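PDB 6JJT: hydroalkoxylation enzyme phnH from Penicillium herquei, which catalyses the enantioselective hydroalkoxylation that closes the ring of (2'R)-atrovenetin in the fungal biosynthesis of phenalenones such as herqueinone. Local coordinates for residues D[100-105]-D[111-116]; D[27-32]-D[128-133]. All coordinates share one frame; numbering follows the deposited sequence. Where two conformers were deposited one is given.

Both contacts are buried and belong to the same closed antiparallel barrel, but they hold it in different ways. Interaction 1 joins two strands adjacent in sequence and in the sheet, so backbone hydrogen bonds dominate and side chains add packing on each face. Interaction 2 brings together 27-32 and 128-133, which are not neighbours in the sheet because strand 142-148 runs between them; no hydrogen bond passes across it, and a few apolar carbons meet on the barrel's inner side. The two are linked directly, since strand 110-116 pairs with strand 129-133 and the ring of Phe115 packs on that of Phe30. Each also touches the third subunit of the tetramer.

Interaction 1. Residues D[100-105]-D[111-116]; sequences ILVTES and VAVLFD
Thr103 and Leu114 exchange two backbone hydrogen bonds, of which Thr103 N to Leu114 O is almost straight at 177° and 2.9 Å long. The same double link recurs at Leu101 with Asp116, where N of Leu101 lies 2.8 Å from O of Asp116, and at Ser105 with Ala112. Between these hydrogen-bonded pairs stand the non-hydrogen-bonded pairs Val102 with Phe115 and Glu104 with Val113, whose CA-H groups lean on carbonyls opposite; CA of Phe115 is 3.2 Å from O of Leu101. A water donates to Leu101 O and sits 2.7 Å from Thr103 OG1. It links the hydroxyl to the carbonyl of Leu101 on its own strand and, weakly, to that of Leu114 across the pair.

On the face of Val102, Glu104, Val113 and Phe115, one pair is tight: CG1 of Val102 presses on CG1 of Val113 at 3.4 Å, closer than usual for two methyls. Each CG1 lies trans to its own backbone N (chi1 -179° and -171°), which brings the two branches together. Packing is ordinary where Ile100 CG2 reaches the edge of the Phe115 ring, 4.1 Å from CD1. The carboxylate end of Glu104 meets a methyl of Val111, CD 3.5 Å from CG1, the side chains crossing at a slant; its OE2 and Tyr90 OH share a hydrogen bond. On the other face, Ser105 packs on Leu114 of the third subunit and Leu114 on its Ser105.

The pattern is that of a beta hairpin, strands 99-107 and 110-116, forming consecutive staves of the antiparallel barrel of this DUF3237 protein.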
ATOM      1  N   ILE D 100      16.608   7.994   6.785  1.00 11.19           N
ATOM      2  CA  ILE D 100      16.329   6.658   6.273  1.00 10.66           C
ATOM      3  C   ILE D 100      14.852   6.363   6.521  1.00 10.70           C
ATOM      4  O   ILE D 100      14.420   6.403   7.669  1.00 11.05           O
ATOM      5  CB  ILE D 100      17.190   5.583   6.970  1.00 12.00           C
ATOM      6  CG1 ILE D 100      18.689   5.903   6.886  1.00 12.81           C
ATOM      7  CG2 ILE D 100      16.825   4.186   6.480  1.00 12.78           C
ATOM      8  CD1 ILE D 100      19.553   5.157   7.887  1.00 14.89           C
ATOM      9  N   LEU D 101      14.108   6.039   5.449  1.00 10.19           N
ATOM     10  CA  LEU D 101      12.735   5.553   5.671  1.00 10.21           C
ATOM     11  C   LEU D 101      12.741   4.066   6.012  1.00  9.48           C
ATOM     12  O   LEU D 101      13.370   3.258   5.302  1.00 10.76           O
ATOM     13  CB  LEU D 101      11.905   5.748   4.395  1.00 10.30           C
ATOM     14  CG  LEU D 101      10.447   5.296   4.528  1.00 10.48           C
ATOM     15  CD1 LEU D 101       9.705   6.217   5.469  1.00 12.24           C
ATOM     16  CD2 LEU D 101       9.758   5.229   3.170  1.00 11.94           C
ATOM     17  N   VAL D 102      11.998   3.695   7.041  1.00  8.94           N
ATOM     18  CA  VAL D 102      11.826   2.321   7.456  1.00  8.84           C
ATOM     19  C   VAL D 102      10.377   1.945   7.182  1.00  9.93           C
ATOM     20  O   VAL D 102       9.450   2.638   7.628  1.00 10.23           O
ATOM     21  CB  VAL D 102      12.158   2.135   8.946  1.00 10.36           C
ATOM     22  CG1 VAL D 102      11.997   0.671   9.340  1.00 12.34           C
ATOM     23  CG2 VAL D 102      13.600   2.612   9.264  1.00 11.87           C
ATOM     24  N   THR D 103      10.179   0.873   6.430  1.00  9.10           N
ATOM     25  CA  THR D 103       8.870   0.332   6.074  1.00  9.96           C
ATOM     26  C   THR D 103       8.718  -1.005   6.777  1.00  9.12           C
ATOM     27  O   THR D 103       9.412  -1.984   6.393  1.00  9.66           O
ATOM     28  CB  THR D 103       8.729   0.221   4.547  1.00 10.24           C
ATOM     29  OG1 THR D 103       8.893   1.541   4.017  1.00 11.72           O
ATOM     30  CG2 THR D 103       7.374  -0.338   4.151  1.00 11.33           C
ATOM     31  N   GLU D 104       7.837  -1.080   7.782  1.00  9.97           N
ATOM     32  CA  GLU D 104       7.646  -2.310   8.508  1.00 10.47           C
ATOM     33  C   GLU D 104       6.312  -2.936   8.165  1.00 10.00           C
ATOM     34  O   GLU D 104       5.312  -2.264   7.939  1.00 10.01           O
ATOM     35  CB  GLU D 104       7.618  -2.066  10.017  1.00 12.58           C
ATOM     36  CG  GLU D 104       8.949  -1.657  10.629  1.00 15.81           C
ATOM     37  CD  GLU D 104       9.042  -1.682  12.152  1.00 16.92           C
ATOM     38  OE1 GLU D 104       7.960  -1.762  12.772  1.00 18.90           O
ATOM     39  OE2 GLU D 104      10.209  -1.667  12.656  1.00 17.52           O
ATOM     40  N   SER D 105       6.294  -4.251   8.113  1.00  9.21           N
ATOM     41  CA  SER D 105       5.075  -5.035   7.935  1.00  9.21           C
ATOM     42  C   SER D 105       5.165  -6.240   8.859  1.00  9.65           C
ATOM     43  O   SER D 105       6.215  -6.908   8.871  1.00 11.22           O
ATOM     44  CB  SER D 105       4.808  -5.431   6.503  1.00 10.45           C
ATOM     45  OG  SER D 105       5.956  -6.079   5.946  1.00 11.94           O
ATOM     46  N   VAL D 111       8.314  -8.930  12.815  1.00 10.31           N
ATOM     47  CA  VAL D 111       8.335  -7.689  12.044  1.00 10.47           C
ATOM     48  C   VAL D 111       9.321  -7.801  10.901  1.00 11.04           C
ATOM     49  O   VAL D 111      10.510  -8.009  11.111  1.00 12.29           O
ATOM     50  CB  VAL D 111       8.695  -6.494  12.949  1.00 10.96           C
ATOM     51  CG1 VAL D 111       8.610  -5.183  12.146  1.00 12.66           C
ATOM     52  CG2 VAL D 111       7.801  -6.451  14.179  1.00 12.07           C
ATOM     53  N   ALA D 112       8.848  -7.582   9.671  1.00  9.99           N
ATOM     54  CA  ALA D 112       9.734  -7.527   8.516  1.00 10.11           C
ATOM     55  C   ALA D 112      10.012  -6.070   8.186  1.00  9.62           C
ATOM     56  O   ALA D 112       9.078  -5.243   8.318  1.00 10.72           O
ATOM     57  CB  ALA D 112       9.054  -8.183   7.325  1.00 10.31           C
ATOM     58  N   VAL D 113      11.190  -5.759   7.670  1.00  9.92           N
ATOM     59  CA  VAL D 113      11.604  -4.384   7.502  1.00 10.07           C
ATOM     60  C   VAL D 113      12.309  -4.228   6.173  1.00  9.65           C
ATOM     61  O   VAL D 113      13.122  -5.085   5.771  1.00  9.72           O
ATOM     62  CB  VAL D 113      12.611  -4.000   8.609  1.00 13.13           C
ATOM     63  CG1 VAL D 113      12.885  -2.516   8.596  1.00 15.90           C
ATOM     64  CG2 VAL D 113      12.134  -4.424   9.975  1.00 14.10           C
ATOM     65  N   LEU D 114      12.029  -3.114   5.512  1.00  8.94           N
ATOM     66  CA  LEU D 114      12.713  -2.623   4.341  1.00  9.52           C
ATOM     67  C   LEU D 114      13.157  -1.181   4.613  1.00  9.17           C
ATOM     68  O   LEU D 114      12.586  -0.528   5.505  1.00  9.43           O
ATOM     69  CB  LEU D 114      11.801  -2.679   3.105  1.00  9.66           C
ATOM     70  CG  LEU D 114      11.436  -4.086   2.650  1.00 10.00           C
ATOM     71  CD1 LEU D 114      10.228  -4.023   1.719  1.00 11.81           C
ATOM     72  CD2 LEU D 114      12.603  -4.812   1.976  1.00 11.30           C
ATOM     73  N   PHE D 115      14.120  -0.688   3.838  1.00  9.12           N
ATOM     74  CA  PHE D 115      14.751   0.607   4.052  1.00  8.96           C
ATOM     75  C   PHE D 115      14.909   1.366   2.757  1.00 10.14           C
ATOM     76  O   PHE D 115      15.069   0.775   1.682  1.00 10.15           O
ATOM     77  CB  PHE D 115      16.196   0.422   4.578  1.00 10.72           C
ATOM     78  CG  PHE D 115      16.290  -0.390   5.849  1.00 11.32           C
ATOM     79  CD1 PHE D 115      16.116   0.227   7.099  1.00 12.53           C
ATOM     80  CD2 PHE D 115      16.459  -1.767   5.805  1.00 12.12           C
ATOM     81  CE1 PHE D 115      16.203  -0.527   8.271  1.00 13.31           C
ATOM     82  CE2 PHE D 115      16.495  -2.518   6.961  1.00 14.55           C
ATOM     83  CZ  PHE D 115      16.368  -1.904   8.193  1.00 13.15           C
ATOM     84  N   ASP D 116      14.826   2.703   2.845  1.00  9.79           N
ATOM     85  CA  ASP D 116      15.089   3.560   1.713  0.50 10.19           C
ATOM     86  C   ASP D 116      15.901   4.758   2.163  1.00 11.02           C
ATOM     87  O   ASP D 116      15.458   5.544   3.016  1.00 10.06           O
ATOM     88  CB  ASP D 116      13.781   4.022   1.063  0.50 11.67           C
ATOM     89  CG  ASP D 116      13.935   4.559  -0.341  0.50 13.06           C
ATOM     90  OD1 ASP D 116      14.916   5.269  -0.613  0.50 15.22           O
ATOM     91  OD2 ASP D 116      13.074   4.250  -1.159  0.50 14.56           O
TER
HETATM   92  O   HOH W   1      11.475   1.939   3.482  1.00 11.75           O

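Interaction 2. Residues D[27-32]-D[128-133]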
ATOM      1  N   GLU D  27      22.414 -11.833  10.467  1.00 20.26           N
ATOM      2  CA  GLU D  27      23.417 -11.017  11.135  1.00 21.07           C
ATOM      3  C   GLU D  27      22.701  -9.916  11.902  1.00 19.98           C
ATOM      4  O   GLU D  27      21.765  -9.315  11.385  1.00 18.29           O
ATOM      5  CB  GLU D  27      24.364 -10.388  10.111  1.00 25.18           C
ATOM      6  CG  GLU D  27      25.519 -11.279   9.664  1.00 36.57           C
ATOM      7  CD  GLU D  27      26.209 -12.078  10.767  1.00 43.58           C
ATOM      8  OE1 GLU D  27      26.638 -11.471  11.792  1.00 50.14           O
ATOM      9  OE2 GLU D  27      26.294 -13.324  10.622  1.00 54.10           O
ATOM     10  N   PHE D  28      23.099  -9.639  13.141  1.00 18.46           N
ATOM     11  CA  PHE D  28      22.432  -8.602  13.921  1.00 17.10           C
ATOM     12  C   PHE D  28      22.602  -7.252  13.244  1.00 17.68           C
ATOM     13  O   PHE D  28      23.664  -6.874  12.758  1.00 17.82           O
ATOM     14  CB  PHE D  28      23.016  -8.560  15.343  1.00 17.40           C
ATOM     15  CG  PHE D  28      22.353  -7.489  16.178  1.00 19.27           C
ATOM     16  CD1 PHE D  28      20.999  -7.537  16.493  1.00 18.91           C
ATOM     17  CD2 PHE D  28      23.081  -6.379  16.573  1.00 20.85           C
ATOM     18  CE1 PHE D  28      20.413  -6.535  17.255  1.00 20.14           C
ATOM     19  CE2 PHE D  28      22.487  -5.354  17.302  1.00 21.99           C
ATOM     20  CZ  PHE D  28      21.151  -5.430  17.630  1.00 19.88           C
ATOM     21  N   LEU D  29      21.467  -6.541  13.068  1.00 15.82           N
ATOM     22  CA  LEU D  29      21.494  -5.293  12.321  1.00 14.91           C
ATOM     23  C   LEU D  29      21.330  -4.073  13.229  1.00 15.32           C
ATOM     24  O   LEU D  29      22.111  -3.142  13.066  1.00 15.40           O
ATOM     25  CB  LEU D  29      20.387  -5.311  11.250  1.00 15.59           C
ATOM     26  CG  LEU D  29      20.371  -4.149  10.255  1.00 14.00           C
ATOM     27  CD1 LEU D  29      21.639  -4.037   9.429  1.00 15.73           C
ATOM     28  CD2 LEU D  29      19.120  -4.193   9.368  1.00 14.56           C
ATOM     29  N   PHE D  30      20.269  -4.037  14.061  1.00 14.10           N
ATOM     30  CA  PHE D  30      20.024  -2.848  14.885  1.00 15.48           C
ATOM     31  C   PHE D  30      18.978  -3.180  15.910  1.00 13.86           C
ATOM     32  O   PHE D  30      18.233  -4.131  15.748  1.00 14.80           O
ATOM     33  CB  PHE D  30      19.579  -1.592  14.098  1.00 16.74           C
ATOM     34  CG  PHE D  30      18.165  -1.566  13.537  1.00 17.13           C
ATOM     35  CD1 PHE D  30      17.802  -2.368  12.447  1.00 19.31           C
ATOM     36  CD2 PHE D  30      17.215  -0.690  14.064  1.00 17.65           C
ATOM     37  CE1 PHE D  30      16.509  -2.302  11.923  1.00 18.68           C
ATOM     38  CE2 PHE D  30      15.938  -0.595  13.509  1.00 17.88           C
ATOM     39  CZ  PHE D  30      15.576  -1.414  12.441  1.00 16.73           C
ATOM     40  N   SER D  31      18.910  -2.344  16.971  1.00 17.18           N
ATOM     41  CA  SER D  31      17.796  -2.362  17.888  1.00 16.64           C
ATOM     42  C   SER D  31      17.084  -1.011  17.804  1.00 15.57           C
ATOM     43  O   SER D  31      17.646   0.011  17.414  1.00 15.34           O
ATOM     44  CB  SER D  31      18.262  -2.616  19.299  1.00 20.11           C
ATOM     45  OG  SER D  31      19.066  -1.515  19.673  1.00 19.55           O
ATOM     46  N   ALA D  32      15.820  -1.054  18.220  1.00 15.63           N
ATOM     47  CA  ALA D  32      15.001   0.141  18.272  1.00 16.86           C
ATOM     48  C   ALA D  32      14.272   0.120  19.605  1.00 17.74           C
ATOM     49  O   ALA D  32      13.711  -0.910  20.001  1.00 18.35           O
ATOM     50  CB  ALA D  32      14.002   0.175  17.128  1.00 17.15           C
ATOM     51  N   VAL D 128      18.669  -4.384   1.702  1.00 11.90           N
ATOM     52  CA  VAL D 128      18.501  -5.243   2.857  1.00 11.67           C
ATOM     53  C   VAL D 128      17.039  -5.597   3.137  1.00 11.28           C
ATOM     54  O   VAL D 128      16.160  -4.716   3.198  1.00 11.89           O
ATOM     55  CB  VAL D 128      19.112  -4.601   4.130  1.00 12.37           C
ATOM     56  CG1 VAL D 128      18.774  -5.368   5.402  1.00 14.13           C
ATOM     57  CG2 VAL D 128      20.634  -4.432   3.933  1.00 12.99           C
ATOM     58  N   THR D 129      16.769  -6.864   3.414  1.00 10.93           N
ATOM     59  CA  THR D 129      15.557  -7.297   4.097  1.00 11.88           C
ATOM     60  C   THR D 129      15.932  -7.640   5.531  1.00 10.72           C
ATOM     61  O   THR D 129      16.816  -8.530   5.783  1.00 12.60           O
ATOM     62  CB  THR D 129      14.974  -8.592   3.502  1.00 10.25           C
ATOM     63  OG1 THR D 129      16.066  -9.520   3.248  1.00 11.01           O
ATOM     64  CG2 THR D 129      14.351  -8.355   2.153  1.00 12.07           C
ATOM     65  N   ALA D 130      15.299  -7.005   6.507  1.00  9.83           N
ATOM     66  CA  ALA D 130      15.502  -7.351   7.905  1.00 10.38           C
ATOM     67  C   ALA D 130      14.268  -7.899   8.573  1.00 11.65           C
ATOM     68  O   ALA D 130      13.153  -7.836   8.034  1.00 11.13           O
ATOM     69  CB  ALA D 130      16.061  -6.149   8.644  1.00 13.14           C
ATOM     70  N   TRP D 131      14.430  -8.391   9.806  1.00 10.94           N
ATOM     71  CA  TRP D 131      13.386  -9.061  10.552  1.00 11.19           C
ATOM     72  C   TRP D 131      13.661  -8.819  12.030  1.00 11.69           C
ATOM     73  O   TRP D 131      14.839  -8.936  12.424  1.00 13.75           O
ATOM     74  CB  TRP D 131      13.419 -10.569  10.263  1.00 10.71           C
ATOM     75  CG  TRP D 131      12.343 -11.335  10.939  1.00 11.64           C
ATOM     76  CD1 TRP D 131      11.154 -11.749  10.397  1.00 11.04           C
ATOM     77  CD2 TRP D 131      12.311 -11.824  12.292  1.00 11.64           C
ATOM     78  NE1 TRP D 131      10.405 -12.434  11.291  1.00 10.48           N
ATOM     79  CE2 TRP D 131      11.094 -12.517  12.468  1.00 12.02           C
ATOM     80  CE3 TRP D 131      13.201 -11.766  13.383  1.00 13.35           C
ATOM     81  CZ2 TRP D 131      10.703 -13.097  13.662  1.00 13.19           C
ATOM     82  CZ3 TRP D 131      12.817 -12.351  14.571  1.00 14.21           C
ATOM     83  CH2 TRP D 131      11.610 -13.039  14.699  1.00 14.19           C
ATOM     84  N   GLY D 132      12.619  -8.506  12.801  1.00 12.31           N
ATOM     85  CA  GLY D 132      12.822  -8.231  14.216  1.00 12.47           C
ATOM     86  C   GLY D 132      11.667  -8.693  15.060  1.00 12.39           C
ATOM     87  O   GLY D 132      10.587  -9.001  14.567  1.00 12.92           O
ATOM     88  N   THR D 133      11.897  -8.707  16.392  1.00 12.61           N
ATOM     89  CA  THR D 133      10.862  -9.044  17.340  1.00 14.28           C
ATOM     90  C   THR D 133      11.331  -8.534  18.704  1.00 13.39           C
ATOM     91  O   THR D 133      12.533  -8.317  18.856  1.00 14.76           O
ATOM     92  CB  THR D 133      10.619 -10.561  17.338  1.00 13.11           C
ATOM     93  OG1 THR D 133       9.390 -10.845  17.967  1.00 15.28           O
ATOM     94  CG2 THR D 133      11.720 -11.357  18.043  1.00 17.28           C
TER
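The apolar packing centres on Leu29, whose CD2 methyl lies 3.7 Å from CB of Ala130. The same methyl meets CG1 of Val128 at 4.2 Å, the two side chains reaching toward each other tip to tip. With CG of Leu29 trans to the backbone N (chi1 -173°), the side chain extends from its strand toward 128-133; chi2 of 60° then puts CD2, not CD1, anti to CA, so that CD2 is the methyl carried farthest from the backbone and set against both partners. Phe115 of strand 110-116, which pairs with 129-133, touches Leu29 and Val128 alike.

No hydrogen bond joins the two segments, whose closest CA atoms, Leu29 and Ala130, are 7.7 Å apart. Strand 142-148 lies between them in the sheet and closes the antiparallel barrel onto strand 26-44, so Leu29 and Ala130 meet across its interior side. At this closure Leu29 and Phe30 both face Tyr145 and bond to its backbone, a classic beta bulge.

The polar groups bond elsewhere: on strand 129-133, Thr129 OG1 and Trp131 NE1 are each hydrogen-bonded to the other's counterpart in the third subunit.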